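Local coordinates for protein berberine bridge enzyme-like 28 (Arabidopsis thaliana, PDB 5D79) that is a secreted FAD-dependent oxidoreductase of the berberine bridge enzyme family, involved in adaptation to salt stress, at residues D89-T92 with V93-A97; I381-I384 with W385-L388. All blocks are in the same frame, centred on the assembly; numbering follows the deposited sequence.

How the interactions relate
Both contacts run along about two turns of one helix, on opposite sides of the chain's centre, with nearest atoms about 40 Å apart. Interaction 1 belongs to helix 87-100 of the FAD-binding region, where most of the touching residues are buried and a disulfide ties the helix to helix 29-36. Interaction 2 lies on helix 378-388, which packs on the seven-stranded antiparallel sheet and is only partly buried. The same i to i+4 backbone bonding runs through both, but the side chains differ: 89-97 sets a glutamine and an arginine side by side with no side-chain bond between them, whereas 381-388 carries a three-residue salt-bridge network on its more exposed side.

Interaction 1: D89-T92 with V93-A97; sequences DVQT and VIRCA
Val93 starts the second half of this stretch of helix 87-100, its N bonding to Asp89 O at 3.1 Å while its side chain turns to Leu35 and Ile128. Ile94 N follows with a nearly straight bond to Val90 O (170°), and its CG1 lies 4.3 Å from Val90 CG1; both side chains also touch Val238, so this ridge faces the sheet strands of the FAD-binding region. Arg95 N binds Gln91 O at 2.8 Å. Its side chain runs beside that of Gln91, pointing the same way, with Gln91 CB over one face of the guanidinium. The two ends meet at 3.0 Å between Gln91 NE2 and Arg95 NH2, but both are donors and share no bond; Gln91 NE2 instead bonds Gly212 O, and Arg95 NE reaches Ser211 O weakly. Cys96 N binds Thr92 O, and chi1 of -71° sets SG beside its own backbone N, 3.8 Å from Thr92 CG2, where it forms the disulfide with Cys34. The Gln91 amide is thus held by the Gly212 carbonyl, and Arg95 only weakly by that of Ser211, rather than by each other, while a covalent link fastens another flank to helix 29-36.

Interaction 2: I381-I384 with W385-L388; sequences IQEI and WRRL
A salt-bridge network on one flank of helix 378-388 joins Glu383 to Arg386 and Arg387, three and four residues further on. Glu383 CG stands anti to the backbone N (chi1 170°) and the chain bends at chi2, which brings the carboxylate forward along the helix to both arginines. Arg386 lies alongside and grips it side-on with two nitrogens: NE gives a nearly straight bond to OE1 of Glu383 at 2.8 Å, and Arg386 NH2 reaches Glu383 OE2 at 2.8 Å, both on the syn side. Arg387 crosses the glutamate obliquely, its NE meeting Glu383 OE2 on the anti side at 2.6 Å in a bent bond (141°), the carboxylate and guanidinium planes 78° apart. OE2 therefore takes two donors, and three bonds in all fix the carboxylate's rotation; the paired positive charges would probably favour its ionised form. With an alanine in place of this glutamate, the two guanidinium groups would probably lose their shared counter-charge, and that of Arg386 would be freer to turn. In the backbone, Arg386 N bonds Gln382 O at 2.9 Å. Arg387 NH2 also bonds Ser453 of helix 441-458, whose Val454 and Met458 touch Ile384. Ile381 and Trp385 touch helix 263-276, and Trp385 and Leu388 rest on Val298 of strand 298-306, so the helix sits between two helices above the seven-stranded sheet.

Interaction 1: D89-T92 with V93-A97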
ATOM      1  N   ASP A  89      -9.272  24.149   6.490  1.00 35.50           N
ATOM      2  CA  ASP A  89     -10.209  23.721   5.452  1.00 36.98           C
ATOM      3  C   ASP A  89     -10.757  22.332   5.726  1.00 41.77           C
ATOM      4  O   ASP A  89     -11.958  22.091   5.567  1.00 46.26           O
ATOM      5  CB  ASP A  89      -9.545  23.723   4.080  1.00 33.21           C
ATOM      6  CG  ASP A  89      -9.131  25.098   3.640  1.00 39.90           C
ATOM      7  OD1 ASP A  89      -9.245  26.039   4.460  1.00 46.32           O
ATOM      8  OD2 ASP A  89      -8.685  25.234   2.477  1.00 36.20           O
ATOM      9  N   VAL A  90      -9.860  21.419   6.106  1.00 36.88           N
ATOM     10  CA  VAL A  90     -10.224  20.036   6.395  1.00 32.53           C
ATOM     11  C   VAL A  90     -11.219  20.001   7.529  1.00 35.51           C
ATOM     12  O   VAL A  90     -12.240  19.322   7.445  1.00 39.70           O
ATOM     13  CB  VAL A  90      -9.003  19.176   6.774  1.00 27.69           C
ATOM     14  CG1 VAL A  90      -9.454  17.805   7.243  1.00 25.47           C
ATOM     15  CG2 VAL A  90      -8.060  19.057   5.594  1.00 28.05           C
ATOM     16  N   GLN A  91     -10.903  20.751   8.580  1.00 33.29           N
ATOM     17  CA  GLN A  91     -11.762  20.874   9.748  1.00 34.47           C
ATOM     18  C   GLN A  91     -13.170  21.267   9.350  1.00 35.67           C
ATOM     19  O   GLN A  91     -14.148  20.663   9.788  1.00 37.37           O
ATOM     20  CB  GLN A  91     -11.196  21.911  10.713  1.00 35.39           C
ATOM     21  CG  GLN A  91      -9.783  21.635  11.159  1.00 35.99           C
ATOM     22  CD  GLN A  91      -9.306  22.651  12.170  1.00 43.16           C
ATOM     23  OE1 GLN A  91      -8.623  23.615  11.819  1.00 46.15           O
ATOM     24  NE2 GLN A  91      -9.664  22.440  13.439  1.00 43.97           N
ATOM     25  N   THR A  92     -13.259  22.286   8.506  1.00 36.76           N
ATOM     26  CA  THR A  92     -14.541  22.819   8.090  1.00 35.74           C
ATOM     27  C   THR A  92     -15.329  21.774   7.317  1.00 33.14           C
ATOM     28  O   THR A  92     -16.550  21.687   7.447  1.00 34.04           O
ATOM     29  CB  THR A  92     -14.353  24.079   7.244  1.00 36.83           C
ATOM     30  OG1 THR A  92     -13.666  25.063   8.023  1.00 38.18           O
ATOM     31  CG2 THR A  92     -15.691  24.640   6.799  1.00 39.31           C
ATOM     32  N   VAL A  93     -14.631  20.965   6.529  1.00 30.78           N
ATOM     33  CA  VAL A  93     -15.297  19.916   5.773  1.00 34.04           C
ATOM     34  C   VAL A  93     -15.882  18.867   6.712  1.00 33.66           C
ATOM     35  O   VAL A  93     -17.038  18.481   6.578  1.00 30.75           O
ATOM     36  CB  VAL A  93     -14.349  19.241   4.785  1.00 32.11           C
ATOM     37  CG1 VAL A  93     -15.040  18.075   4.139  1.00 33.87           C
ATOM     38  CG2 VAL A  93     -13.900  20.235   3.722  1.00 33.32           C
ATOM     39  N   ILE A  94     -15.078  18.431   7.677  1.00 35.25           N
ATOM     40  CA  ILE A  94     -15.516  17.472   8.692  1.00 35.36           C
ATOM     41  C   ILE A  94     -16.698  18.001   9.500  1.00 35.65           C
ATOM     42  O   ILE A  94     -17.693  17.301   9.683  1.00 34.25           O
ATOM     43  CB  ILE A  94     -14.357  17.100   9.671  1.00 41.70           C
ATOM     44  CG1 ILE A  94     -13.168  16.479   8.916  1.00 34.41           C
ATOM     45  CG2 ILE A  94     -14.845  16.161  10.758  1.00 27.69           C
ATOM     46  CD1 ILE A  94     -13.564  15.547   7.771  1.00 30.34           C
ATOM     47  N   ARG A  95     -16.595  19.240   9.972  1.00 38.25           N
ATOM     48  CA  ARG A  95     -17.673  19.852  10.750  1.00 42.31           C
ATOM     49  C   ARG A  95     -18.966  20.064   9.950  1.00 43.03           C
ATOM     50  O   ARG A  95     -20.049  19.701  10.413  1.00 43.52           O
ATOM     51  CB  ARG A  95     -17.203  21.177  11.341  1.00 45.16           C
ATOM     52  CG  ARG A  95     -16.071  20.991  12.331  1.00 55.13           C
ATOM     53  CD  ARG A  95     -15.958  22.150  13.303  1.00 64.42           C
ATOM     54  NE  ARG A  95     -14.681  22.142  14.016  1.00 69.20           N
ATOM     55  CZ  ARG A  95     -13.639  22.902  13.689  1.00 73.78           C
ATOM     56  NH1 ARG A  95     -13.721  23.742  12.662  1.00 73.89           N
ATOM     57  NH2 ARG A  95     -12.515  22.830  14.392  1.00 75.63           N
ATOM     58  N   CYS A  96     -18.854  20.633   8.753  1.00 41.31           N
ATOM     59  CA  CYS A  96     -20.026  20.866   7.904  1.00 39.77           C
ATOM     60  C   CYS A  96     -20.689  19.585   7.419  1.00 37.64           C
ATOM     61  O   CYS A  96     -21.913  19.523   7.325  1.00 37.58           O
ATOM     62  CB  CYS A  96     -19.655  21.711   6.686  1.00 41.48           C
ATOM     63  SG  CYS A  96     -19.288  23.435   7.034  1.00 40.52           S
ATOM     64  N   ALA A  97     -19.880  18.581   7.077  1.00 39.04           N
ATOM     65  CA  ALA A  97     -20.393  17.300   6.595  1.00 39.05           C
ATOM     66  C   ALA A  97     -21.331  16.694   7.632  1.00 42.34           C
ATOM     67  O   ALA A  97     -22.487  16.360   7.346  1.00 40.07           O
ATOM     68  CB  ALA A  97     -19.241  16.334   6.281  1.00 31.13           C
TER

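Interaction 2: I381-I384 with W385-L388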
ATOM      1  N   ILE A 381       4.106 -24.794  -6.631  1.00 18.85           N
ATOM      2  CA  ILE A 381       4.935 -23.867  -7.394  1.00 19.79           C
ATOM      3  C   ILE A 381       4.772 -24.071  -8.909  1.00 19.05           C
ATOM      4  O   ILE A 381       4.684 -23.104  -9.677  1.00 18.43           O
ATOM      5  CB  ILE A 381       6.425 -23.996  -6.994  1.00 18.23           C
ATOM      6  CG1 ILE A 381       6.596 -23.649  -5.520  1.00 13.42           C
ATOM      7  CG2 ILE A 381       7.298 -23.064  -7.828  1.00 19.10           C
ATOM      8  CD1 ILE A 381       7.852 -24.203  -4.923  1.00 13.70           C
ATOM      9  N   GLN A 382       4.710 -25.326  -9.336  1.00 19.07           N
ATOM     10  CA  GLN A 382       4.566 -25.621 -10.756  1.00 19.74           C
ATOM     11  C   GLN A 382       3.217 -25.158 -11.281  1.00 18.53           C
ATOM     12  O   GLN A 382       3.121 -24.658 -12.394  1.00 18.72           O
ATOM     13  CB  GLN A 382       4.751 -27.114 -11.013  1.00 22.28           C
ATOM     14  CG  GLN A 382       6.104 -27.626 -10.553  1.00 24.97           C
ATOM     15  CD  GLN A 382       6.281 -29.102 -10.800  1.00 27.87           C
ATOM     16  OE1 GLN A 382       7.206 -29.517 -11.499  1.00 33.77           O
ATOM     17  NE2 GLN A 382       5.390 -29.911 -10.232  1.00 24.13           N
ATOM     18  N   GLU A 383       2.180 -25.308 -10.470  1.00 18.11           N
ATOM     19  CA  GLU A 383       0.837 -24.964 -10.913  1.00 22.48           C
ATOM     20  C   GLU A 383       0.653 -23.468 -11.076  1.00 24.82           C
ATOM     21  O   GLU A 383       0.022 -23.017 -12.033  1.00 21.90           O
ATOM     22  CB  GLU A 383      -0.212 -25.505  -9.941  1.00 21.39           C
ATOM     23  CG  GLU A 383      -1.636 -24.989 -10.185  1.00 19.75           C
ATOM     24  CD  GLU A 383      -2.238 -25.429 -11.505  1.00 18.22           C
ATOM     25  OE1 GLU A 383      -1.672 -26.297 -12.199  1.00 18.94           O
ATOM     26  OE2 GLU A 383      -3.306 -24.900 -11.848  1.00 23.00           O
ATOM     27  N   ILE A 384       1.188 -22.688 -10.146  1.00 26.19           N
ATOM     28  CA  ILE A 384       0.996 -21.249 -10.234  1.00 24.25           C
ATOM     29  C   ILE A 384       1.867 -20.701 -11.368  1.00 22.54           C
ATOM     30  O   ILE A 384       1.514 -19.703 -11.996  1.00 19.90           O
ATOM     31  CB  ILE A 384       1.276 -20.530  -8.881  1.00 24.02           C
ATOM     32  CG1 ILE A 384       2.724 -20.693  -8.432  1.00 22.43           C
ATOM     33  CG2 ILE A 384       0.326 -21.050  -7.791  1.00 21.78           C
ATOM     34  CD1 ILE A 384       3.034 -19.888  -7.190  1.00 18.57           C
ATOM     35  N   TRP A 385       2.974 -21.383 -11.657  1.00 22.22           N
ATOM     36  CA  TRP A 385       3.757 -21.111 -12.864  1.00 20.38           C
ATOM     37  C   TRP A 385       2.908 -21.383 -14.111  1.00 21.37           C
ATOM     38  O   TRP A 385       2.865 -20.577 -15.048  1.00 20.01           O
ATOM     39  CB  TRP A 385       5.033 -21.966 -12.892  1.00 18.69           C
ATOM     40  CG  TRP A 385       5.901 -21.742 -14.100  1.00 19.01           C
ATOM     41  CD1 TRP A 385       5.611 -22.061 -15.399  1.00 18.50           C
ATOM     42  CD2 TRP A 385       7.208 -21.169 -14.113  1.00 20.16           C
ATOM     43  NE1 TRP A 385       6.656 -21.708 -16.219  1.00 17.66           N
ATOM     44  CE2 TRP A 385       7.649 -21.160 -15.454  1.00 19.55           C
ATOM     45  CE3 TRP A 385       8.051 -20.661 -13.123  1.00 19.89           C
ATOM     46  CZ2 TRP A 385       8.893 -20.666 -15.823  1.00 24.60           C
ATOM     47  CZ3 TRP A 385       9.286 -20.180 -13.490  1.00 21.29           C
ATOM     48  CH2 TRP A 385       9.696 -20.184 -14.827  1.00 24.96           C
ATOM     49  N   ARG A 386       2.237 -22.532 -14.110  1.00 22.47           N
ATOM     50  CA  ARG A 386       1.389 -22.927 -15.223  1.00 21.16           C
ATOM     51  C   ARG A 386       0.293 -21.894 -15.495  1.00 21.94           C
ATOM     52  O   ARG A 386      -0.001 -21.585 -16.639  1.00 22.82           O
ATOM     53  CB  ARG A 386       0.760 -24.295 -14.958  1.00 18.47           C
ATOM     54  CG  ARG A 386      -0.092 -24.792 -16.099  1.00 20.27           C
ATOM     55  CD  ARG A 386      -0.929 -25.977 -15.686  1.00 24.44           C
ATOM     56  NE  ARG A 386      -2.069 -25.577 -14.870  1.00 28.59           N
ATOM     57  CZ  ARG A 386      -3.163 -24.998 -15.356  1.00 29.19           C
ATOM     58  NH1 ARG A 386      -3.261 -24.736 -16.649  1.00 29.86           N
ATOM     59  NH2 ARG A 386      -4.158 -24.671 -14.545  1.00 29.61           N
ATOM     60  N   ARG A 387      -0.307 -21.352 -14.447  1.00 21.11           N
ATOM     61  CA  ARG A 387      -1.424 -20.444 -14.645  1.00 24.21           C
ATOM     62  C   ARG A 387      -0.984 -19.109 -15.274  1.00 21.40           C
ATOM     63  O   ARG A 387      -1.773 -18.432 -15.922  1.00 18.64           O
ATOM     64  CB  ARG A 387      -2.161 -20.232 -13.316  1.00 25.00           C
ATOM     65  CG  ARG A 387      -3.097 -21.407 -12.944  1.00 26.36           C
ATOM     66  CD  ARG A 387      -3.354 -21.466 -11.450  1.00 27.70           C
ATOM     67  NE  ARG A 387      -4.233 -22.565 -11.051  1.00 23.26           N
ATOM     68  CZ  ARG A 387      -5.535 -22.426 -10.853  1.00 24.36           C
ATOM     69  NH1 ARG A 387      -6.273 -23.462 -10.488  1.00 26.58           N
ATOM     70  NH2 ARG A 387      -6.102 -21.243 -11.028  1.00 25.33           N
ATOM     71  N   LEU A 388       0.285 -18.753 -15.119  1.00 18.64           N
ATOM     72  CA  LEU A 388       0.794 -17.524 -15.719  1.00 18.05           C
ATOM     73  C   LEU A 388       0.993 -17.649 -17.233  1.00 18.08           C
ATOM     74  O   LEU A 388       1.126 -16.648 -17.936  1.00 18.38           O
ATOM     75  CB  LEU A 388       2.104 -17.113 -15.046  1.00 19.14           C
ATOM     76  CG  LEU A 388       1.952 -16.368 -13.718  1.00 21.45           C
ATOM     77  CD1 LEU A 388       3.210 -16.502 -12.905  1.00 19.83           C
ATOM     78  CD2 LEU A 388       1.646 -14.905 -13.962  1.00 20.41           C
TER